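Local coordinates for tailspike protein (Siphovirus 9NA, PDB 3RIQ) that probably binds and cleaves Salmonella lipopolysaccharide as a receptor-binding endorhamnosidase, a trimeric tailspike built around a right-handed parallel beta-helix, at residues A[92-97]-A[108-113]; A[269-274]-A[314-319]. One frame throughout, in Å; residues are numbered along the deposited sequence.

Contact 1. Residues A[92-97]-A[108-113]; sequences YTVYRF and TTVLAS
Tyr95 and Ser113 bring the two backbones closest, 5.5 Å from CA to CA, where the irregular chain following the short strand 92-93 runs past helix 107-112. Ser113 makes the tie. With chi1 at 83°, its OG is tucked between its own backbone N and carbonyl carbon, and from there it works in both directions. It accepts the amide hydrogen of Tyr95 N at 3.0 Å on a fairly straight line (162° at the hydrogen) and gives its own proton to Val110 O at 2.8 Å, in the carbonyl plane and on a lone pair. Val110 O also takes Ser113 N, so two donors of Ser113 hold the Val110 carbonyl where the chain leaves helix 107-112, and the hydroxyl passes that grip on to the neighbouring chain. Ser113 CB meanwhile rests 3.3 Å from Tyr95 O. All of this lies in the excursion that leaves the parallel beta-helix after strand 79-87 and rejoins it at strand 146-151, probably the counterpart of the dorsal fin of the related P22 tailspike. Beside the serine, the CG2 branch of Val94 reaches over to CG1 of Val110 at 3.5 Å, one methyl against another, and the same CG2 sits 3.6 Å from Ser113 OG. Arg96 also reaches Val110 CG1: its chain is extended from CG to NE, and CG1 lies over one face of the guanidinium, 3.6 Å from NH1. That flat group is tethered from outside by salt bridges to Asp128 and Asp130 and by a hydrogen bond from NE to Tyr122 OH. Strand 92-93 pairs antiparallel with 115-116, and Tyr95 OH bonds to Arg242.

Contact 2. Residues A[269-274]-A[314-319]; sequences NITTIQ and NIITRD
Ile270 to Ile273 and Ile315 to Arg318 are adjacent parallel strands, their axes 4.7 Å apart and only 6° from parallel, stitched by four backbone bonds from Ile316 N to Ile270 O through Gln274 N to Arg318 O. Gln274, just past the strand end, is the side chain to follow. Its CB stands 3.9 Å from Asp319 O. CG, swung opposite the carbonyl carbon (chi1 -66°), drops to 3.5 Å from that same oxygen and leans on Asp319 CB. From there the chain runs extended to CD, which lies 3.7 Å from NH2 of Arg318, the two side chains pointing the same way. At the tip, NE2 donates to Asp319 OD2 at 2.9 Å, meeting the carboxylate on its anti side and 30° out of its plane; NE2 also bonds to Gly101 O, while OE1 takes Arg242 NE, so both ends of the amide are fixed. OD1 of Asp319 is held by His343 and Lys366. Further back, Ile316 CG2 touches Thr271 OG1 at 3.5 Å on one face of the sheet, and Ile315 CD1 packs on Ile270 CB at 3.9 Å. The pair forms successive rungs of the right-handed beta-helix, flanked by strand 238-241 beside 270-273 and strand 333-340 beside 315-318, while the face bearing Thr271, Ile273, Ile316 and Arg318 packs against the second subunit.

Overall arrangement
Contact 2 sits close to the centre of the chain in space, in the regular body of the beta-helix and against another subunit; the centre of contact 1 is about 26 Å from the centre of the chain, in the inserted excursion, and no other subunit touches its segments. Both are largely buried, yet they share no secondary structure element. Repeated backbone bonding in register carries 269-274 with 314-319, whereas 92-97 with 108-113 depends on a single serine hydroxyl, one valine pair and a guanidinium face. Their centres are about 24 Å apart, but they meet at one point, where Phe97 CE1 packs 3.5 Å from Gln274 CD. Arg242 also bridges them, bonding to both Tyr95 and Gln274.

Contact 1. Residues A[92-97]-A[108-113]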
ATOM      1  N   TYR A  92      28.858  25.771 -11.770  1.00 17.32           N
ATOM      2  CA  TYR A  92      29.648  24.642 -11.289  1.00 17.38           C
ATOM      3  C   TYR A  92      28.756  23.802 -10.387  1.00 17.27           C
ATOM      4  O   TYR A  92      28.078  24.343  -9.502  1.00 17.55           O
ATOM      5  CB  TYR A  92      30.864  25.147 -10.483  1.00 17.78           C
ATOM      6  CG  TYR A  92      31.916  25.779 -11.363  1.00 21.06           C
ATOM      7  CD1 TYR A  92      32.924  24.991 -11.958  1.00 23.51           C
ATOM      8  CD2 TYR A  92      31.909  27.146 -11.629  1.00 23.08           C
ATOM      9  CE1 TYR A  92      33.911  25.569 -12.774  1.00 25.00           C
ATOM     10  CE2 TYR A  92      32.862  27.711 -12.445  1.00 25.32           C
ATOM     11  CZ  TYR A  92      33.858  26.924 -13.021  1.00 25.82           C
ATOM     12  OH  TYR A  92      34.812  27.526 -13.822  1.00 27.96           O
ATOM     13  N   THR A  93      28.732  22.486 -10.629  1.00 16.74           N
ATOM     14  CA  THR A  93      27.991  21.582  -9.758  1.00 16.25           C
ATOM     15  C   THR A  93      28.877  20.490  -9.224  1.00 15.81           C
ATOM     16  O   THR A  93      29.860  20.098  -9.874  1.00 15.70           O
ATOM     17  CB  THR A  93      26.762  20.927 -10.438  1.00 15.27           C
ATOM     18  OG1 THR A  93      27.185  20.043 -11.504  1.00 15.63           O
ATOM     19  CG2 THR A  93      25.804  22.015 -10.968  1.00 16.20           C
ATOM     20  N   VAL A  94      28.544  20.008  -8.028  1.00 15.67           N
ATOM     21  CA  VAL A  94      29.162  18.774  -7.469  1.00 16.32           C
ATOM     22  C   VAL A  94      28.343  17.543  -7.887  1.00 15.79           C
ATOM     23  O   VAL A  94      27.106  17.599  -7.857  1.00 15.47           O
ATOM     24  CB  VAL A  94      29.349  18.878  -5.913  1.00 16.58           C
ATOM     25  CG1 VAL A  94      28.002  19.024  -5.149  1.00 18.16           C
ATOM     26  CG2 VAL A  94      30.108  17.656  -5.380  1.00 15.93           C
ATOM     27  N   TYR A  95      29.017  16.486  -8.354  1.00 14.64           N
ATOM     28  CA  TYR A  95      28.352  15.279  -8.824  1.00 14.88           C
ATOM     29  C   TYR A  95      28.853  14.099  -8.021  1.00 14.62           C
ATOM     30  O   TYR A  95      30.006  13.671  -8.175  1.00 15.84           O
ATOM     31  CB  TYR A  95      28.607  15.082 -10.319  1.00 14.47           C
ATOM     32  CG  TYR A  95      27.807  13.919 -10.892  1.00 14.52           C
ATOM     33  CD1 TYR A  95      26.415  13.944 -10.874  1.00 15.33           C
ATOM     34  CD2 TYR A  95      28.436  12.822 -11.461  1.00 16.44           C
ATOM     35  CE1 TYR A  95      25.678  12.882 -11.374  1.00 14.22           C
ATOM     36  CE2 TYR A  95      27.695  11.738 -12.004  1.00 16.59           C
ATOM     37  CZ  TYR A  95      26.304  11.789 -11.938  1.00 16.57           C
ATOM     38  OH  TYR A  95      25.546  10.770 -12.449  1.00 16.17           O
ATOM     39  N   ARG A  96      28.004  13.586  -7.137  1.00 14.74           N
ATOM     40  CA  ARG A  96      28.488  12.639  -6.098  1.00 14.62           C
ATOM     41  C   ARG A  96      28.373  11.154  -6.485  1.00 15.03           C
ATOM     42  O   ARG A  96      28.281  10.303  -5.601  1.00 15.64           O
ATOM     43  CB  ARG A  96      27.706  12.877  -4.786  1.00 14.89           C
ATOM     44  CG  ARG A  96      28.004  14.232  -4.112  1.00 15.59           C
ATOM     45  CD  ARG A  96      27.240  14.404  -2.817  1.00 15.60           C
ATOM     46  NE  ARG A  96      27.641  15.611  -2.084  1.00 15.08           N
ATOM     47  CZ  ARG A  96      28.764  15.732  -1.365  1.00 16.55           C
ATOM     48  NH1 ARG A  96      29.617  14.708  -1.253  1.00 17.89           N
ATOM     49  NH2 ARG A  96      29.043  16.874  -0.744  1.00 19.04           N
ATOM     50  N   PHE A  97      28.363  10.854  -7.786  1.00 14.98           N
ATOM     51  CA  PHE A  97      28.099   9.490  -8.272  1.00 15.69           C
ATOM     52  C   PHE A  97      29.119   9.033  -9.300  1.00 16.57           C
ATOM     53  O   PHE A  97      29.676   9.827 -10.048  1.00 17.22           O
ATOM     54  CB  PHE A  97      26.649   9.367  -8.801  1.00 15.39           C
ATOM     55  CG  PHE A  97      25.642   9.817  -7.780  1.00 14.52           C
ATOM     56  CD1 PHE A  97      25.177   8.930  -6.793  1.00 15.93           C
ATOM     57  CD2 PHE A  97      25.247  11.169  -7.724  1.00 14.61           C
ATOM     58  CE1 PHE A  97      24.311   9.361  -5.790  1.00 14.98           C
ATOM     59  CE2 PHE A  97      24.391  11.618  -6.734  1.00 15.10           C
ATOM     60  CZ  PHE A  97      23.921  10.700  -5.747  1.00 15.29           C
ATOM     61  N   THR A 108      38.505  13.849  -2.026  1.00 26.11           N
ATOM     62  CA  THR A 108      39.346  14.265  -3.155  1.00 26.35           C
ATOM     63  C   THR A 108      38.628  14.050  -4.488  1.00 25.96           C
ATOM     64  O   THR A 108      38.626  14.931  -5.354  1.00 25.73           O
ATOM     65  CB  THR A 108      40.687  13.512  -3.193  1.00 27.00           C
ATOM     66  OG1 THR A 108      41.389  13.701  -1.956  1.00 30.30           O
ATOM     67  CG2 THR A 108      41.533  14.057  -4.336  1.00 27.93           C
ATOM     68  N   THR A 109      38.004  12.879  -4.636  1.00 24.03           N
ATOM     69  CA  THR A 109      37.235  12.545  -5.835  1.00 23.09           C
ATOM     70  C   THR A 109      35.984  13.425  -5.976  1.00 22.15           C
ATOM     71  O   THR A 109      35.642  13.858  -7.102  1.00 21.91           O
ATOM     72  CB  THR A 109      36.878  11.044  -5.833  1.00 23.44           C
ATOM     73  OG1 THR A 109      38.016  10.321  -5.336  1.00 26.10           O
ATOM     74  CG2 THR A 109      36.510  10.567  -7.246  1.00 23.90           C
ATOM     75  N   VAL A 110      35.318  13.696  -4.846  1.00 21.00           N
ATOM     76  CA  VAL A 110      34.145  14.594  -4.838  1.00 20.38           C
ATOM     77  C   VAL A 110      34.560  16.006  -5.293  1.00 21.11           C
ATOM     78  O   VAL A 110      33.945  16.605  -6.184  1.00 21.48           O
ATOM     79  CB  VAL A 110      33.446  14.647  -3.476  1.00 19.08           C
ATOM     80  CG1 VAL A 110      32.272  15.604  -3.540  1.00 19.51           C
ATOM     81  CG2 VAL A 110      32.935  13.259  -3.072  1.00 18.96           C
ATOM     82  N   LEU A 111      35.621  16.534  -4.692  1.00 21.80           N
ATOM     83  CA  LEU A 111      36.151  17.839  -5.130  1.00 23.12           C
ATOM     84  C   LEU A 111      36.435  17.889  -6.638  1.00 22.78           C
ATOM     85  O   LEU A 111      36.074  18.874  -7.326  1.00 22.75           O
ATOM     86  CB  LEU A 111      37.415  18.200  -4.342  1.00 23.52           C
ATOM     87  CG  LEU A 111      38.058  19.534  -4.720  1.00 26.47           C
ATOM     88  CD1 LEU A 111      37.141  20.706  -4.399  1.00 30.01           C
ATOM     89  CD2 LEU A 111      39.356  19.656  -3.949  1.00 29.49           C
ATOM     90  N   ALA A 112      37.047  16.824  -7.162  1.00 23.04           N
ATOM     91  CA  ALA A 112      37.361  16.742  -8.609  1.00 23.05           C
ATOM     92  C   ALA A 112      36.127  16.622  -9.534  1.00 22.37           C
ATOM     93  O   ALA A 112      36.222  16.843 -10.770  1.00 22.61           O
ATOM     94  CB  ALA A 112      38.356  15.636  -8.880  1.00 23.39           C
ATOM     95  N   SER A 113      34.960  16.305  -8.956  1.00 20.92           N
ATOM     96  CA  SER A 113      33.727  16.228  -9.745  1.00 20.33           C
ATOM     97  C   SER A 113      33.135  17.609 -10.005  1.00 20.70           C
ATOM     98  O   SER A 113      32.211  17.731 -10.795  1.00 20.37           O
ATOM     99  CB  SER A 113      32.671  15.374  -9.024  1.00 20.22           C
ATOM    100  OG  SER A 113      31.962  16.134  -8.047  1.00 18.40           O
TER

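Contact 2. Residues A[269-274]-A[314-319]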
ATOM      1  N   ASN A 269       2.821   8.910  -1.100  1.00 11.48           N
ATOM      2  CA  ASN A 269       3.452   8.362  -2.298  1.00 11.14           C
ATOM      3  C   ASN A 269       4.586   9.230  -2.795  1.00 11.37           C
ATOM      4  O   ASN A 269       4.509   9.872  -3.866  1.00 12.88           O
ATOM      5  CB  ASN A 269       2.444   8.075  -3.414  1.00 12.32           C
ATOM      6  CG  ASN A 269       3.039   7.180  -4.496  1.00 13.83           C
ATOM      7  OD1 ASN A 269       4.100   6.607  -4.275  1.00 17.24           O
ATOM      8  ND2 ASN A 269       2.418   7.121  -5.671  1.00 13.79           N
ATOM      9  N   ILE A 270       5.649   9.239  -2.018  1.00 11.20           N
ATOM     10  CA  ILE A 270       6.861   9.933  -2.378  1.00 12.07           C
ATOM     11  C   ILE A 270       7.922   8.861  -2.546  1.00 10.96           C
ATOM     12  O   ILE A 270       8.074   8.005  -1.678  1.00 11.74           O
ATOM     13  CB  ILE A 270       7.272  10.948  -1.312  1.00 12.64           C
ATOM     14  CG1 ILE A 270       6.162  12.008  -1.142  1.00 16.42           C
ATOM     15  CG2 ILE A 270       8.671  11.591  -1.679  1.00 13.36           C
ATOM     16  CD1 ILE A 270       6.335  12.932   0.021  1.00 18.82           C
ATOM     17  N   THR A 271       8.631   8.912  -3.673  1.00 10.97           N
ATOM     18  CA  THR A 271       9.759   8.024  -3.981  1.00 10.09           C
ATOM     19  C   THR A 271      11.005   8.887  -3.957  1.00 11.63           C
ATOM     20  O   THR A 271      11.133   9.785  -4.812  1.00 11.92           O
ATOM     21  CB  THR A 271       9.606   7.436  -5.421  1.00 11.69           C
ATOM     22  OG1 THR A 271       8.393   6.678  -5.483  1.00 11.37           O
ATOM     23  CG2 THR A 271      10.811   6.586  -5.808  1.00 13.92           C
ATOM     24  N   THR A 272      11.924   8.619  -3.027  1.00 10.56           N
ATOM     25  CA  THR A 272      13.156   9.431  -2.934  1.00 10.76           C
ATOM     26  C   THR A 272      14.339   8.567  -3.263  1.00 10.91           C
ATOM     27  O   THR A 272      14.539   7.515  -2.641  1.00 11.32           O
ATOM     28  CB  THR A 272      13.351  10.028  -1.546  1.00 11.14           C
ATOM     29  OG1 THR A 272      12.211  10.812  -1.206  1.00 12.10           O
ATOM     30  CG2 THR A 272      14.614  10.917  -1.531  1.00 11.21           C
ATOM     31  N   ILE A 273      15.081   8.978  -4.276  1.00 11.06           N
ATOM     32  CA  ILE A 273      16.246   8.214  -4.737  1.00 11.80           C
ATOM     33  C   ILE A 273      17.537   8.999  -4.505  1.00 12.21           C
ATOM     34  O   ILE A 273      17.716  10.056  -5.096  1.00 12.47           O
ATOM     35  CB  ILE A 273      16.107   7.920  -6.256  1.00 11.90           C
ATOM     36  CG1 ILE A 273      14.852   7.037  -6.526  1.00 12.39           C
ATOM     37  CG2 ILE A 273      17.415   7.269  -6.803  1.00 12.63           C
ATOM     38  CD1 ILE A 273      14.416   6.923  -8.038  1.00 13.10           C
ATOM     39  N   GLN A 274      18.433   8.481  -3.657  1.00 11.55           N
ATOM     40  CA  GLN A 274      19.792   9.031  -3.478  1.00 11.75           C
ATOM     41  C   GLN A 274      19.836  10.520  -3.141  1.00 12.45           C
ATOM     42  O   GLN A 274      20.669  11.254  -3.678  1.00 12.94           O
ATOM     43  CB  GLN A 274      20.675   8.717  -4.682  1.00 12.44           C
ATOM     44  CG  GLN A 274      20.925   7.212  -4.820  1.00 12.08           C
ATOM     45  CD  GLN A 274      21.787   6.894  -6.033  1.00 12.22           C
ATOM     46  OE1 GLN A 274      21.561   7.417  -7.152  1.00 13.04           O
ATOM     47  NE2 GLN A 274      22.784   6.047  -5.831  1.00 14.40           N
ATOM     48  N   ASN A 314       2.759   5.613   2.240  1.00 10.67           N
ATOM     49  CA  ASN A 314       3.148   5.088   0.908  1.00 11.88           C
ATOM     50  C   ASN A 314       4.484   5.652   0.422  1.00 11.63           C
ATOM     51  O   ASN A 314       4.636   6.004  -0.764  1.00 12.85           O
ATOM     52  CB  ASN A 314       2.005   5.344  -0.090  1.00 12.16           C
ATOM     53  CG  ASN A 314       0.669   4.776   0.405  1.00 12.08           C
ATOM     54  OD1 ASN A 314       0.606   3.642   0.849  1.00 14.25           O
ATOM     55  ND2 ASN A 314      -0.373   5.580   0.379  1.00 13.44           N
ATOM     56  N   ILE A 315       5.452   5.731   1.330  1.00 11.30           N
ATOM     57  CA  ILE A 315       6.752   6.352   1.031  1.00 10.51           C
ATOM     58  C   ILE A 315       7.719   5.227   0.667  1.00 10.72           C
ATOM     59  O   ILE A 315       7.683   4.142   1.282  1.00 11.44           O
ATOM     60  CB  ILE A 315       7.301   7.050   2.284  1.00 11.25           C
ATOM     61  CG1 ILE A 315       6.280   8.039   2.848  1.00 12.55           C
ATOM     62  CG2 ILE A 315       8.667   7.703   2.000  1.00 13.14           C
ATOM     63  CD1 ILE A 315       5.876   9.213   1.927  1.00 14.00           C
ATOM     64  N   ILE A 316       8.598   5.457  -0.307  1.00 10.74           N
ATOM     65  CA  ILE A 316       9.687   4.496  -0.576  1.00 11.00           C
ATOM     66  C   ILE A 316      10.957   5.294  -0.839  1.00 10.88           C
ATOM     67  O   ILE A 316      10.923   6.265  -1.617  1.00 10.99           O
ATOM     68  CB  ILE A 316       9.353   3.528  -1.748  1.00 10.86           C
ATOM     69  CG1 ILE A 316      10.505   2.510  -1.929  1.00 11.68           C
ATOM     70  CG2 ILE A 316       9.022   4.286  -3.054  1.00 12.55           C
ATOM     71  CD1 ILE A 316      10.181   1.366  -2.897  1.00 14.61           C
ATOM     72  N   THR A 317      12.066   4.926  -0.199  1.00 10.88           N
ATOM     73  CA  THR A 317      13.334   5.643  -0.421  1.00 11.28           C
ATOM     74  C   THR A 317      14.441   4.661  -0.654  1.00 11.57           C
ATOM     75  O   THR A 317      14.399   3.551  -0.128  1.00 11.73           O
ATOM     76  CB  THR A 317      13.690   6.634   0.736  1.00 12.47           C
ATOM     77  OG1 THR A 317      14.305   5.925   1.822  1.00 12.78           O
ATOM     78  CG2 THR A 317      12.422   7.382   1.228  1.00 12.07           C
ATOM     79  N   ARG A 318      15.423   5.045  -1.468  1.00 11.65           N
ATOM     80  CA  ARG A 318      16.505   4.100  -1.820  1.00 11.65           C
ATOM     81  C   ARG A 318      17.855   4.781  -1.829  1.00 12.10           C
ATOM     82  O   ARG A 318      18.050   5.788  -2.543  1.00 12.23           O
ATOM     83  CB  ARG A 318      16.237   3.453  -3.196  1.00 12.83           C
ATOM     84  CG  ARG A 318      17.216   2.314  -3.527  1.00 13.37           C
ATOM     85  CD  ARG A 318      17.207   1.882  -5.036  1.00 15.63           C
ATOM     86  NE  ARG A 318      17.912   2.862  -5.899  1.00 14.80           N
ATOM     87  CZ  ARG A 318      19.234   2.901  -6.066  1.00 15.53           C
ATOM     88  NH1 ARG A 318      19.997   2.041  -5.403  1.00 19.11           N
ATOM     89  NH2 ARG A 318      19.799   3.825  -6.864  1.00 15.38           N
ATOM     90  N   ASP A 319      18.790   4.200  -1.069  1.00 11.78           N
ATOM     91  CA  ASP A 319      20.213   4.606  -1.069  1.00 11.95           C
ATOM     92  C   ASP A 319      20.398   6.113  -0.731  1.00 12.78           C
ATOM     93  O   ASP A 319      21.261   6.798  -1.313  1.00 13.03           O
ATOM     94  CB  ASP A 319      20.855   4.222  -2.435  1.00 12.66           C
ATOM     95  CG  ASP A 319      22.380   4.147  -2.404  1.00 14.00           C
ATOM     96  OD1 ASP A 319      22.996   3.979  -1.312  1.00 14.16           O
ATOM     97  OD2 ASP A 319      22.975   4.250  -3.514  1.00 14.62           O
TER